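Local atomic coordinates of serine proteinase inhibitor 1 (Myxoma virus, PDB entry 6BJ5), a protein that inhibits serine endopeptidases as a member of the serpin family and is important for the virulence of the poxvirus that encodes it. Residues A[46-51]-A[57-62]; A[75-80]-A[117-122]; A[88-93]-A[280-285]. All coordinates share one frame; numbering follows the deposited sequence.

Contact 1. Residues A[46-51]-A[57-62]; sequences VLRIAA and REIDVP
R48 and I59 carry this contact, meeting at two levels. Low on the arginine, CB rests against CG2 of I59 at 4.0 Å; higher up the methylene chain, CD passes 3.5 Å from I59 O, and NH1 then donates to that same carbonyl. The bond from NH1 to I59 O is 3.0 Å long but bent, at 123°, and should be taken as weak. R48 reaches it with CG anti to the backbone N (chi1 -179°) and the chain extended out to NE, which lays the guanidinium alongside the 57-62 backbone, with V61 O over one face. Its NH2 looks to E63, though only as a long, weak ion pair.

Deeper in, CD1 of I59 is shared by two apolar partners, CD2 of L47 and CB of A51, each 4.2 Å away. L47 and I59 cross at about a right angle, and F279 touches both L47 and A51 from a neighbouring loop. I59 is the centre of an inverse gamma turn, closed by a weak bond from D60 N to E58 O (2.9 Å), as the chain leaves helix 53-58. Further out, P62 O accepts from the S45 hydroxyl, while L44 touches I59. Helix 37-49 and the short helix 53-58 follow closely in the chain, which then runs back along the first, V61 against T41, L44 and S45; they are probably helices B and C of the serpin fold.

Contact 2. Residues A[75-80]-A[117-122]; sequences LRELFV and NSYVKD
E77 leaves strand 75-80 toward the helix end at 117-122 and is gripped there by Y119. Its CB points at the helix, and the next atom, CG, lies 3.7 Å from CE1 of Y119. A bend at chi2 then folds the chain back so that CD comes to the edge of the tyrosine ring, in its plane and 3.5 Å from CE1. At the tip, OE1 accepts a hydrogen bond of 2.8 Å from Y119 OH. The hydroxyl comes from above the carboxylate, 49° out of its plane, and the carboxylate itself is turned 53° from the ring. OE1 is also hydrogen-bonded to T100 OG1, and OE2 makes a salt bridge with K123, which probably offsets the cost of burying the charge with R76 O, another acceptor, 3.0 Å from OE2.

The Y119 ring swings off the helix beside its own carbonyl carbon, which brings it over to the strand. There F79 meets it in an offset edge-to-face pair: the edge of F79 is directed at the tyrosine face, the planes stand at 86°, and the centroids are 5.7 Å apart. The closest approach is F79 CZ to Y119 CD1, 3.9 Å. At the other end, L75 CD1 touches V120 CG1 at 4.4 Å.

Helix 112-120, probably helix F of the serpin fold, thus packs on strand 73-81, with V120 also reaching L145 on the adjoining strand 142-153 and Y119 reaching Q103 on strand 103-105. L78, pointing the other way, packs on F90 and F94 of helix 88-98.

Contact 3. Residues A[88-93]-A[280-285]; sequences PEFTAE and GQASPS
The backbones close to 5.3 Å between the CA atoms of F90 and A282, where the first turn of helix 88-98 meets a loop whose residues 280-282 coil like a helix but lack its repeating bonds. F90 reaches across from that turn, laying its ring flat over A282. The alanine methyl sits almost on the ring normal: A282 CB is 3.8 Å from the F90 centroid and 10° off that normal, a CH-pi contact over the face. A282 CA lies beneath the base of the ring, 3.7 Å from F90 CG, and Q281 O comes within 3.3 Å of F90 CB. In serpin terms helix 88-98 is probably helix E, and the loop is the link from helix 260-265 to the central-sheet strand 293-302. R87, just before the helix, holds that loop too: its NE bonds G280 O and its backbone pairs with A282. The turn that carries F90 is itself firmed by P88 O, which accepts from both T91 OG1 (3.0 Å) and A92 N. A50, from the 46-51 segment, touches both F90 and A282.

In the fold
From the N terminus, helix 37-49 runs into contact 1, which closes a tight loop through helix 53-58 before the other two open. The chain then enters strand 73-81, where contact 2 begins; contact 3 begins soon after, on helix 88-98. Contact 2 closes at 117-122, but contact 3 waits until 280-285, so these two cross rather than nest. V46 of contact 1 meets R76 of contact 2, Q281 of contact 3 lies against the A50 and A51 backbone, and contacts 2 and 3 touch as well. Helices 37-49, 88-98 and 112-120 gather around the edge of the large sheet formed by strands 103-105, 73-81 and 142-153, with helix 53-58 joined through helix 37-49. Strand 305-314 lies between 142-153 and 293-302, consistent with an inserted reactive-centre strand.

Contact 1. Residues A[46-51]-A[57-62]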
ATOM      1  N   VAL A  46     -14.624  -4.597  -1.164  1.00 37.00           N
ATOM      2  CA  VAL A  46     -15.660  -4.347  -2.167  1.00 17.91           C
ATOM      3  C   VAL A  46     -15.936  -5.612  -2.967  1.00 20.93           C
ATOM      4  O   VAL A  46     -17.091  -6.023  -3.120  1.00 26.51           O
ATOM      5  CB  VAL A  46     -15.240  -3.185  -3.084  1.00 27.96           C
ATOM      6  CG1 VAL A  46     -16.222  -3.033  -4.234  1.00 21.46           C
ATOM      7  CG2 VAL A  46     -15.141  -1.888  -2.281  1.00 15.90           C
ATOM      8  N   LEU A  47     -14.873  -6.264  -3.475  1.00 30.57           N
ATOM      9  CA  LEU A  47     -15.018  -7.501  -4.250  1.00 29.10           C
ATOM     10  C   LEU A  47     -15.854  -8.529  -3.516  1.00 35.84           C
ATOM     11  O   LEU A  47     -16.472  -9.397  -4.138  1.00 44.44           O
ATOM     12  CB  LEU A  47     -13.644  -8.104  -4.535  1.00 25.20           C
ATOM     13  CG  LEU A  47     -13.596  -9.362  -5.406  1.00 24.68           C
ATOM     14  CD1 LEU A  47     -14.094  -9.055  -6.792  1.00 26.82           C
ATOM     15  CD2 LEU A  47     -12.200  -9.926  -5.498  1.00 24.87           C
ATOM     16  N   ARG A  48     -15.895  -8.423  -2.204  1.00 38.32           N
ATOM     17  CA  ARG A  48     -16.554  -9.396  -1.360  1.00 42.69           C
ATOM     18  C   ARG A  48     -18.071  -9.214  -1.395  1.00 40.97           C
ATOM     19  O   ARG A  48     -18.818 -10.191  -1.285  1.00 28.96           O
ATOM     20  CB  ARG A  48     -15.933  -9.258   0.028  1.00 36.99           C
ATOM     21  CG  ARG A  48     -16.407 -10.154   1.060  1.00 30.93           C
ATOM     22  CD  ARG A  48     -15.592  -9.924   2.318  1.00 24.02           C
ATOM     23  NE  ARG A  48     -16.361 -10.440   3.434  1.00 38.60           N
ATOM     24  CZ  ARG A  48     -16.433 -11.726   3.744  1.00 37.48           C
ATOM     25  NH1 ARG A  48     -15.758 -12.634   3.025  1.00 25.63           N
ATOM     26  NH2 ARG A  48     -17.198 -12.095   4.762  1.00 29.81           N
ATOM     27  N   ILE A  49     -18.542  -7.982  -1.594  1.00 39.97           N
ATOM     28  CA  ILE A  49     -19.966  -7.720  -1.711  1.00 31.38           C
ATOM     29  C   ILE A  49     -20.538  -8.398  -2.945  1.00 31.07           C
ATOM     30  O   ILE A  49     -21.736  -8.663  -3.007  1.00 37.49           O
ATOM     31  CB  ILE A  49     -20.196  -6.191  -1.759  1.00 41.87           C
ATOM     32  CG1 ILE A  49     -19.661  -5.529  -0.487  1.00 42.89           C
ATOM     33  CG2 ILE A  49     -21.662  -5.849  -1.942  1.00 30.26           C
ATOM     34  CD1 ILE A  49     -20.354  -6.003   0.760  1.00 40.29           C
ATOM     35  N   ALA A  50     -19.698  -8.733  -3.914  1.00 27.87           N
ATOM     36  CA  ALA A  50     -20.148  -9.418  -5.113  1.00 32.47           C
ATOM     37  C   ALA A  50     -20.033 -10.937  -5.028  1.00 31.58           C
ATOM     38  O   ALA A  50     -20.628 -11.636  -5.861  1.00 31.60           O
ATOM     39  CB  ALA A  50     -19.347  -8.920  -6.325  1.00 22.19           C
ATOM     40  N   ALA A  51     -19.274 -11.468  -4.073  1.00 28.66           N
ATOM     41  CA  ALA A  51     -18.972 -12.893  -4.049  1.00 36.22           C
ATOM     42  C   ALA A  51     -19.982 -13.674  -3.203  1.00 35.74           C
ATOM     43  O   ALA A  51     -20.733 -13.121  -2.393  1.00 29.22           O
ATOM     44  CB  ALA A  51     -17.556 -13.133  -3.518  1.00 30.61           C
ATOM     45  N   ARG A  57     -15.808 -16.657   1.066  1.00 37.69           N
ATOM     46  CA  ARG A  57     -15.134 -17.083   2.280  1.00 35.70           C
ATOM     47  C   ARG A  57     -13.627 -16.910   2.161  1.00 32.51           C
ATOM     48  O   ARG A  57     -12.974 -16.507   3.128  1.00 40.53           O
ATOM     49  CB  ARG A  57     -15.478 -18.536   2.595  1.00 37.26           C
ATOM     50  CG  ARG A  57     -14.867 -19.039   3.879  1.00 38.94           C
ATOM     51  CD  ARG A  57     -14.912 -20.548   3.942  1.00 34.47           C
ATOM     52  NE  ARG A  57     -14.005 -21.183   2.989  1.00 28.72           N
ATOM     53  CZ  ARG A  57     -12.734 -21.466   3.263  1.00 32.60           C
ATOM     54  NH1 ARG A  57     -12.235 -21.150   4.467  1.00 25.55           N
ATOM     55  NH2 ARG A  57     -11.961 -22.053   2.343  1.00 23.50           N
ATOM     56  N   GLU A  58     -13.055 -17.218   0.987  1.00 30.03           N
ATOM     57  CA  GLU A  58     -11.611 -17.099   0.814  1.00 19.66           C
ATOM     58  C   GLU A  58     -11.157 -15.650   0.762  1.00 28.28           C
ATOM     59  O   GLU A  58      -9.976 -15.376   0.996  1.00 30.08           O
ATOM     60  CB  GLU A  58     -11.125 -17.785  -0.468  1.00 27.99           C
ATOM     61  CG  GLU A  58     -11.541 -19.225  -0.733  1.00 27.64           C
ATOM     62  CD  GLU A  58     -10.866 -19.801  -2.002  1.00 37.33           C
ATOM     63  OE1 GLU A  58     -10.700 -19.076  -3.006  1.00 36.53           O
ATOM     64  OE2 GLU A  58     -10.501 -20.993  -2.005  1.00 53.97           O
ATOM     65  N   ILE A  59     -12.060 -14.722   0.461  1.00 31.33           N
ATOM     66  CA  ILE A  59     -11.746 -13.306   0.528  1.00 26.88           C
ATOM     67  C   ILE A  59     -11.918 -12.889   1.976  1.00 30.94           C
ATOM     68  O   ILE A  59     -12.871 -12.195   2.344  1.00 32.21           O
ATOM     69  CB  ILE A  59     -12.606 -12.500  -0.457  1.00 29.00           C
ATOM     70  CG1 ILE A  59     -12.313 -12.980  -1.882  1.00 20.46           C
ATOM     71  CG2 ILE A  59     -12.344 -11.011  -0.327  1.00 31.01           C
ATOM     72  CD1 ILE A  59     -13.473 -12.839  -2.820  1.00 23.09           C
ATOM     73  N   ASP A  60     -10.987 -13.338   2.805  1.00 37.78           N
ATOM     74  CA  ASP A  60     -11.030 -13.142   4.251  1.00 39.87           C
ATOM     75  C   ASP A  60     -10.541 -11.729   4.585  1.00 33.92           C
ATOM     76  O   ASP A  60      -9.341 -11.473   4.654  1.00 30.96           O
ATOM     77  CB  ASP A  60     -10.199 -14.224   4.932  1.00 48.14           C
ATOM     78  CG  ASP A  60     -10.650 -14.492   6.347  1.00 63.06           C
ATOM     79  OD1 ASP A  60     -10.995 -13.523   7.055  1.00 67.77           O
ATOM     80  OD2 ASP A  60     -10.692 -15.682   6.740  1.00 68.98           O
ATOM     81  N   VAL A  61     -11.472 -10.806   4.802  1.00 32.98           N
ATOM     82  CA  VAL A  61     -11.182  -9.373   4.868  1.00 40.69           C
ATOM     83  C   VAL A  61     -12.214  -8.698   5.766  1.00 37.71           C
ATOM     84  O   VAL A  61     -13.354  -9.176   5.834  1.00 44.46           O
ATOM     85  CB  VAL A  61     -11.157  -8.774   3.446  1.00 42.96           C
ATOM     86  CG1 VAL A  61     -11.406  -7.287   3.444  1.00 54.78           C
ATOM     87  CG2 VAL A  61      -9.807  -9.030   2.814  1.00 24.63           C
ATOM     88  N   PRO A  62     -11.858  -7.641   6.504  1.00 35.69           N
ATOM     89  CA  PRO A  62     -12.875  -6.868   7.251  1.00 42.18           C
ATOM     90  C   PRO A  62     -14.016  -6.409   6.337  1.00 51.58           C
ATOM     91  O   PRO A  62     -13.789  -5.872   5.251  1.00 52.46           O
ATOM     92  CB  PRO A  62     -12.081  -5.672   7.797  1.00 34.97           C
ATOM     93  CG  PRO A  62     -10.626  -6.170   7.869  1.00 27.65           C
ATOM     94  CD  PRO A  62     -10.475  -7.175   6.751  1.00 26.27           C
TER

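Contact 2. Residues A[75-80]-A[117-122]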
ATOM      1  N   LEU A  75     -10.820   5.991  -1.959  1.00 39.18           N
ATOM      2  CA  LEU A  75     -11.880   6.006  -2.962  1.00 34.50           C
ATOM      3  C   LEU A  75     -12.124   4.598  -3.487  1.00 32.84           C
ATOM      4  O   LEU A  75     -11.192   3.797  -3.621  1.00 47.88           O
ATOM      5  CB  LEU A  75     -11.540   6.973  -4.104  1.00 37.39           C
ATOM      6  CG  LEU A  75     -12.450   7.034  -5.335  1.00 52.18           C
ATOM      7  CD1 LEU A  75     -12.354   8.384  -5.977  1.00 60.37           C
ATOM      8  CD2 LEU A  75     -12.059   5.979  -6.371  1.00 59.73           C
ATOM      9  N   ARG A  76     -13.392   4.302  -3.785  1.00 25.72           N
ATOM     10  CA  ARG A  76     -13.790   2.974  -4.246  1.00 33.39           C
ATOM     11  C   ARG A  76     -14.857   3.093  -5.324  1.00 35.43           C
ATOM     12  O   ARG A  76     -15.932   3.653  -5.083  1.00 28.67           O
ATOM     13  CB  ARG A  76     -14.296   2.117  -3.089  1.00 27.47           C
ATOM     14  CG  ARG A  76     -13.218   1.787  -2.100  1.00 36.96           C
ATOM     15  CD  ARG A  76     -13.768   1.831  -0.695  1.00 45.68           C
ATOM     16  NE  ARG A  76     -13.346   0.632  -0.006  1.00 55.55           N
ATOM     17  CZ  ARG A  76     -13.908   0.162   1.086  1.00 58.27           C
ATOM     18  NH1 ARG A  76     -13.449  -0.957   1.618  1.00 71.85           N
ATOM     19  NH2 ARG A  76     -14.924   0.808   1.619  1.00 58.69           N
ATOM     20  N   GLU A  77     -14.553   2.544  -6.502  1.00 32.59           N
ATOM     21  CA  GLU A  77     -15.431   2.595  -7.658  1.00 28.25           C
ATOM     22  C   GLU A  77     -15.408   1.217  -8.294  1.00 25.89           C
ATOM     23  O   GLU A  77     -14.417   0.486  -8.181  1.00 21.01           O
ATOM     24  CB  GLU A  77     -14.985   3.648  -8.704  1.00 28.25           C
ATOM     25  CG  GLU A  77     -14.842   5.070  -8.179  1.00 32.58           C
ATOM     26  CD  GLU A  77     -16.130   5.656  -7.625  1.00 42.67           C
ATOM     27  OE1 GLU A  77     -17.202   5.515  -8.251  1.00 43.72           O
ATOM     28  OE2 GLU A  77     -16.071   6.247  -6.531  1.00 48.94           O
ATOM     29  N   LEU A  78     -16.518   0.865  -8.943  1.00 23.17           N
ATOM     30  CA  LEU A  78     -16.642  -0.364  -9.709  1.00 19.97           C
ATOM     31  C   LEU A  78     -17.154  -0.010 -11.102  1.00 22.79           C
ATOM     32  O   LEU A  78     -18.153   0.701 -11.244  1.00 21.76           O
ATOM     33  CB  LEU A  78     -17.581  -1.356  -9.003  1.00 21.55           C
ATOM     34  CG  LEU A  78     -17.909  -2.657  -9.742  1.00 28.10           C
ATOM     35  CD1 LEU A  78     -16.652  -3.486 -10.024  1.00 29.05           C
ATOM     36  CD2 LEU A  78     -18.941  -3.472  -8.977  1.00 20.86           C
ATOM     37  N   PHE A  79     -16.474  -0.499 -12.127  1.00 29.52           N
ATOM     38  CA  PHE A  79     -16.838  -0.225 -13.513  1.00 29.57           C
ATOM     39  C   PHE A  79     -17.239  -1.550 -14.137  1.00 31.16           C
ATOM     40  O   PHE A  79     -16.380  -2.400 -14.408  1.00 33.51           O
ATOM     41  CB  PHE A  79     -15.664   0.399 -14.264  1.00 38.91           C
ATOM     42  CG  PHE A  79     -15.206   1.684 -13.674  1.00 46.81           C
ATOM     43  CD1 PHE A  79     -15.784   2.879 -14.048  1.00 38.32           C
ATOM     44  CD2 PHE A  79     -14.230   1.689 -12.684  1.00 47.10           C
ATOM     45  CE1 PHE A  79     -15.376   4.064 -13.470  1.00 41.61           C
ATOM     46  CE2 PHE A  79     -13.820   2.868 -12.103  1.00 42.11           C
ATOM     47  CZ  PHE A  79     -14.396   4.059 -12.495  1.00 44.37           C
ATOM     48  N   VAL A  80     -18.529  -1.746 -14.362  1.00 28.26           N
ATOM     49  CA  VAL A  80     -19.008  -2.979 -14.961  1.00 38.28           C
ATOM     50  C   VAL A  80     -19.457  -2.676 -16.373  1.00 32.69           C
ATOM     51  O   VAL A  80     -20.121  -1.662 -16.620  1.00 29.29           O
ATOM     52  CB  VAL A  80     -20.141  -3.612 -14.144  1.00 38.49           C
ATOM     53  CG1 VAL A  80     -20.600  -4.896 -14.817  1.00 31.63           C
ATOM     54  CG2 VAL A  80     -19.630  -3.891 -12.758  1.00 41.13           C
ATOM     55  N   ASN A 117     -10.601   7.635 -16.384  1.00 57.21           N
ATOM     56  CA  ASN A 117      -9.747   8.677 -15.824  1.00 59.59           C
ATOM     57  C   ASN A 117     -10.516   9.983 -15.644  1.00 59.54           C
ATOM     58  O   ASN A 117     -10.433  10.624 -14.586  1.00 64.70           O
ATOM     59  CB  ASN A 117      -8.520   8.864 -16.709  1.00 62.66           C
ATOM     60  CG  ASN A 117      -7.495   7.765 -16.506  1.00 69.26           C
ATOM     61  OD1 ASN A 117      -6.781   7.748 -15.505  1.00 76.67           O
ATOM     62  ND2 ASN A 117      -7.449   6.815 -17.437  1.00 70.56           N
ATOM     63  N   SER A 118     -11.293  10.385 -16.657  1.00 58.36           N
ATOM     64  CA  SER A 118     -12.138  11.569 -16.513  1.00 69.80           C
ATOM     65  C   SER A 118     -13.154  11.429 -15.387  1.00 74.35           C
ATOM     66  O   SER A 118     -13.691  12.440 -14.929  1.00 81.71           O
ATOM     67  CB  SER A 118     -12.860  11.877 -17.827  1.00 78.84           C
ATOM     68  OG  SER A 118     -14.121  12.482 -17.598  1.00 86.92           O
ATOM     69  N   TYR A 119     -13.432  10.208 -14.932  1.00 71.59           N
ATOM     70  CA  TYR A 119     -14.346  10.002 -13.818  1.00 62.78           C
ATOM     71  C   TYR A 119     -13.653  10.123 -12.466  1.00 61.58           C
ATOM     72  O   TYR A 119     -14.243  10.662 -11.525  1.00 57.84           O
ATOM     73  CB  TYR A 119     -15.022   8.628 -13.932  1.00 66.10           C
ATOM     74  CG  TYR A 119     -15.983   8.297 -12.800  1.00 52.03           C
ATOM     75  CD1 TYR A 119     -15.545   7.665 -11.639  1.00 43.60           C
ATOM     76  CD2 TYR A 119     -17.328   8.611 -12.901  1.00 47.49           C
ATOM     77  CE1 TYR A 119     -16.422   7.374 -10.616  1.00 45.15           C
ATOM     78  CE2 TYR A 119     -18.208   8.321 -11.892  1.00 40.21           C
ATOM     79  CZ  TYR A 119     -17.758   7.709 -10.753  1.00 45.60           C
ATOM     80  OH  TYR A 119     -18.658   7.430  -9.751  1.00 50.73           O
ATOM     81  N   VAL A 120     -12.417   9.628 -12.336  1.00 69.77           N
ATOM     82  CA  VAL A 120     -11.786   9.594 -11.018  1.00 73.88           C
ATOM     83  C   VAL A 120     -11.395  10.996 -10.568  1.00 86.43           C
ATOM     84  O   VAL A 120     -11.519  11.337  -9.386  1.00 88.32           O
ATOM     85  CB  VAL A 120     -10.586   8.629 -11.010  1.00 61.69           C
ATOM     86  CG1 VAL A 120      -9.884   8.670  -9.660  1.00 64.82           C
ATOM     87  CG2 VAL A 120     -11.057   7.217 -11.290  1.00 50.00           C
ATOM     88  N   LYS A 121     -10.909  11.826 -11.486  1.00 92.27           N
ATOM     89  CA  LYS A 121     -10.741  13.255 -11.209  1.00 91.89           C
ATOM     90  C   LYS A 121     -11.684  14.006 -12.155  1.00 89.86           C
ATOM     91  O   LYS A 121     -11.561  13.830 -13.365  1.00 96.56           O
ATOM     92  CB  LYS A 121      -9.284  13.704 -11.394  1.00 90.72           C
ATOM     93  CG  LYS A 121      -8.362  13.554 -10.166  1.00 87.18           C
ATOM     94  CD  LYS A 121      -8.758  12.401  -9.262  1.00 75.80           C
ATOM     95  CE  LYS A 121      -8.128  12.500  -7.892  1.00 66.32           C
ATOM     96  NZ  LYS A 121      -8.869  11.642  -6.935  1.00 52.96           N
ATOM     97  N   ASP A 122     -12.633  14.817 -11.665  1.00 84.96           N
ATOM     98  CA  ASP A 122     -12.889  15.146 -10.255  1.00 89.76           C
ATOM     99  C   ASP A 122     -13.203  13.936  -9.403  1.00 82.06           C
ATOM    100  O   ASP A 122     -13.539  12.895  -9.959  1.00 87.57           O
ATOM    101  CB  ASP A 122     -14.073  16.122 -10.142  1.00102.50           C
ATOM    102  CG  ASP A 122     -13.681  17.579 -10.376  1.00112.09           C
ATOM    103  OD1 ASP A 122     -12.704  18.052  -9.755  1.00108.41           O
ATOM    104  OD2 ASP A 122     -14.374  18.258 -11.168  1.00119.77           O
TER

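Contact 3. Residues A[88-93]-A[280-285]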
ATOM      1  N   PRO A  88     -30.302  -6.120  -9.330  1.00 50.06           N
ATOM      2  CA  PRO A  88     -30.527  -4.783  -8.759  1.00 49.84           C
ATOM      3  C   PRO A  88     -30.180  -4.680  -7.282  1.00 57.32           C
ATOM      4  O   PRO A  88     -29.780  -3.597  -6.828  1.00 62.19           O
ATOM      5  CB  PRO A  88     -32.019  -4.536  -9.036  1.00 40.47           C
ATOM      6  CG  PRO A  88     -32.603  -5.905  -9.265  1.00 30.96           C
ATOM      7  CD  PRO A  88     -31.521  -6.700  -9.926  1.00 26.44           C
ATOM      8  N   GLU A  89     -30.282  -5.777  -6.522  1.00 63.80           N
ATOM      9  CA  GLU A  89     -29.941  -5.721  -5.100  1.00 65.26           C
ATOM     10  C   GLU A  89     -28.447  -5.585  -4.876  1.00 54.53           C
ATOM     11  O   GLU A  89     -28.037  -5.100  -3.820  1.00 64.19           O
ATOM     12  CB  GLU A  89     -30.456  -6.953  -4.349  1.00 67.96           C
ATOM     13  CG  GLU A  89     -31.860  -7.396  -4.736  1.00 82.32           C
ATOM     14  CD  GLU A  89     -31.896  -8.298  -5.963  1.00 91.30           C
ATOM     15  OE1 GLU A  89     -32.707  -9.248  -5.977  1.00 90.58           O
ATOM     16  OE2 GLU A  89     -31.103  -8.072  -6.907  1.00 95.72           O
ATOM     17  N   PHE A  90     -27.633  -5.926  -5.868  1.00 39.82           N
ATOM     18  CA  PHE A  90     -26.205  -5.718  -5.720  1.00 36.60           C
ATOM     19  C   PHE A  90     -25.880  -4.242  -5.869  1.00 39.68           C
ATOM     20  O   PHE A  90     -25.206  -3.659  -5.012  1.00 40.79           O
ATOM     21  CB  PHE A  90     -25.437  -6.546  -6.760  1.00 30.69           C
ATOM     22  CG  PHE A  90     -23.999  -6.167  -6.877  1.00 30.90           C
ATOM     23  CD1 PHE A  90     -23.061  -6.659  -5.988  1.00 43.83           C
ATOM     24  CD2 PHE A  90     -23.583  -5.280  -7.859  1.00 29.04           C
ATOM     25  CE1 PHE A  90     -21.718  -6.285  -6.084  1.00 41.50           C
ATOM     26  CE2 PHE A  90     -22.249  -4.901  -7.965  1.00 28.42           C
ATOM     27  CZ  PHE A  90     -21.316  -5.404  -7.078  1.00 33.20           C
ATOM     28  N   THR A  91     -26.440  -3.600  -6.898  1.00 34.70           N
ATOM     29  CA  THR A  91     -26.147  -2.193  -7.114  1.00 40.27           C
ATOM     30  C   THR A  91     -26.775  -1.340  -6.024  1.00 37.95           C
ATOM     31  O   THR A  91     -26.263  -0.261  -5.705  1.00 37.38           O
ATOM     32  CB  THR A  91     -26.613  -1.767  -8.510  1.00 45.38           C
ATOM     33  OG1 THR A  91     -27.982  -2.138  -8.699  1.00 44.50           O
ATOM     34  CG2 THR A  91     -25.772  -2.469  -9.573  1.00 39.79           C
ATOM     35  N   ALA A  92     -27.901  -1.784  -5.469  1.00 45.10           N
ATOM     36  CA  ALA A  92     -28.456  -1.103  -4.302  1.00 49.75           C
ATOM     37  C   ALA A  92     -27.529  -1.260  -3.104  1.00 54.41           C
ATOM     38  O   ALA A  92     -27.126  -0.268  -2.480  1.00 49.51           O
ATOM     39  CB  ALA A  92     -29.846  -1.656  -3.979  1.00 38.45           C
ATOM     40  N   GLU A  93     -27.163  -2.512  -2.794  1.00 52.54           N
ATOM     41  CA  GLU A  93     -26.225  -2.783  -1.714  1.00 46.63           C
ATOM     42  C   GLU A  93     -24.913  -2.051  -1.949  1.00 47.70           C
ATOM     43  O   GLU A  93     -24.386  -1.393  -1.046  1.00 53.48           O
ATOM     44  CB  GLU A  93     -25.986  -4.291  -1.620  1.00 45.14           C
ATOM     45  CG  GLU A  93     -24.823  -4.716  -0.735  1.00 57.48           C
ATOM     46  CD  GLU A  93     -25.206  -4.893   0.724  1.00 61.64           C
ATOM     47  OE1 GLU A  93     -26.420  -4.851   1.024  1.00 60.21           O
ATOM     48  OE2 GLU A  93     -24.292  -5.073   1.567  1.00 63.03           O
ATOM     49  N   GLY A 280     -22.177 -14.700  -8.055  1.00 34.85           N
ATOM     50  CA  GLY A 280     -23.618 -14.706  -8.241  1.00 20.71           C
ATOM     51  C   GLY A 280     -24.392 -13.670  -7.447  1.00 17.27           C
ATOM     52  O   GLY A 280     -25.574 -13.454  -7.733  1.00 43.02           O
ATOM     53  N   GLN A 281     -23.798 -13.073  -6.421  1.00 14.49           N
ATOM     54  CA  GLN A 281     -24.491 -11.975  -5.752  1.00 44.34           C
ATOM     55  C   GLN A 281     -24.490 -10.713  -6.598  1.00 45.91           C
ATOM     56  O   GLN A 281     -25.377  -9.858  -6.450  1.00 45.81           O
ATOM     57  CB  GLN A 281     -23.858 -11.687  -4.390  1.00 51.12           C
ATOM     58  CG  GLN A 281     -23.847 -12.883  -3.502  1.00 55.87           C
ATOM     59  CD  GLN A 281     -25.260 -13.313  -3.201  1.00 57.44           C
ATOM     60  OE1 GLN A 281     -25.768 -14.284  -3.771  1.00 67.76           O
ATOM     61  NE2 GLN A 281     -25.930 -12.551  -2.339  1.00 41.58           N
ATOM     62  N   ALA A 282     -23.525 -10.595  -7.502  1.00 30.40           N
ATOM     63  CA  ALA A 282     -23.489  -9.448  -8.393  1.00 40.00           C
ATOM     64  C   ALA A 282     -24.275  -9.737  -9.649  1.00 44.34           C
ATOM     65  O   ALA A 282     -25.024  -8.897 -10.144  1.00 39.07           O
ATOM     66  CB  ALA A 282     -22.052  -9.096  -8.774  1.00 17.97           C
ATOM     67  N   SER A 283     -24.066 -10.918 -10.199  1.00 54.06           N
ATOM     68  CA  SER A 283     -24.488 -11.186 -11.548  1.00 61.12           C
ATOM     69  C   SER A 283     -25.155 -12.567 -11.713  1.00 63.34           C
ATOM     70  O   SER A 283     -24.525 -13.590 -11.386  1.00 71.04           O
ATOM     71  CB  SER A 283     -23.266 -11.054 -12.436  1.00 68.22           C
ATOM     72  OG  SER A 283     -23.566 -11.381 -13.756  1.00 75.29           O
ATOM     73  N   PRO A 284     -26.381 -12.616 -12.197  1.00 59.40           N
ATOM     74  CA  PRO A 284     -26.906 -13.891 -12.710  1.00 57.71           C
ATOM     75  C   PRO A 284     -26.097 -14.441 -13.895  1.00 59.18           C
ATOM     76  O   PRO A 284     -26.290 -15.611 -14.245  1.00 45.43           O
ATOM     77  CB  PRO A 284     -28.362 -13.550 -13.075  1.00 50.58           C
ATOM     78  CG  PRO A 284     -28.437 -12.040 -13.190  1.00 46.28           C
ATOM     79  CD  PRO A 284     -27.196 -11.450 -12.582  1.00 56.65           C
ATOM     80  N   SER A 285     -25.230 -13.632 -14.523  1.00 70.49           N
ATOM     81  CA  SER A 285     -24.361 -14.116 -15.600  1.00 88.13           C
ATOM     82  C   SER A 285     -23.657 -15.432 -15.286  1.00 94.11           C
ATOM     83  O   SER A 285     -23.599 -16.321 -16.147  1.00 99.52           O
ATOM     84  CB  SER A 285     -23.311 -13.059 -15.964  1.00 97.06           C
ATOM     85  OG  SER A 285     -22.248 -13.603 -16.728  1.00103.53           O
TER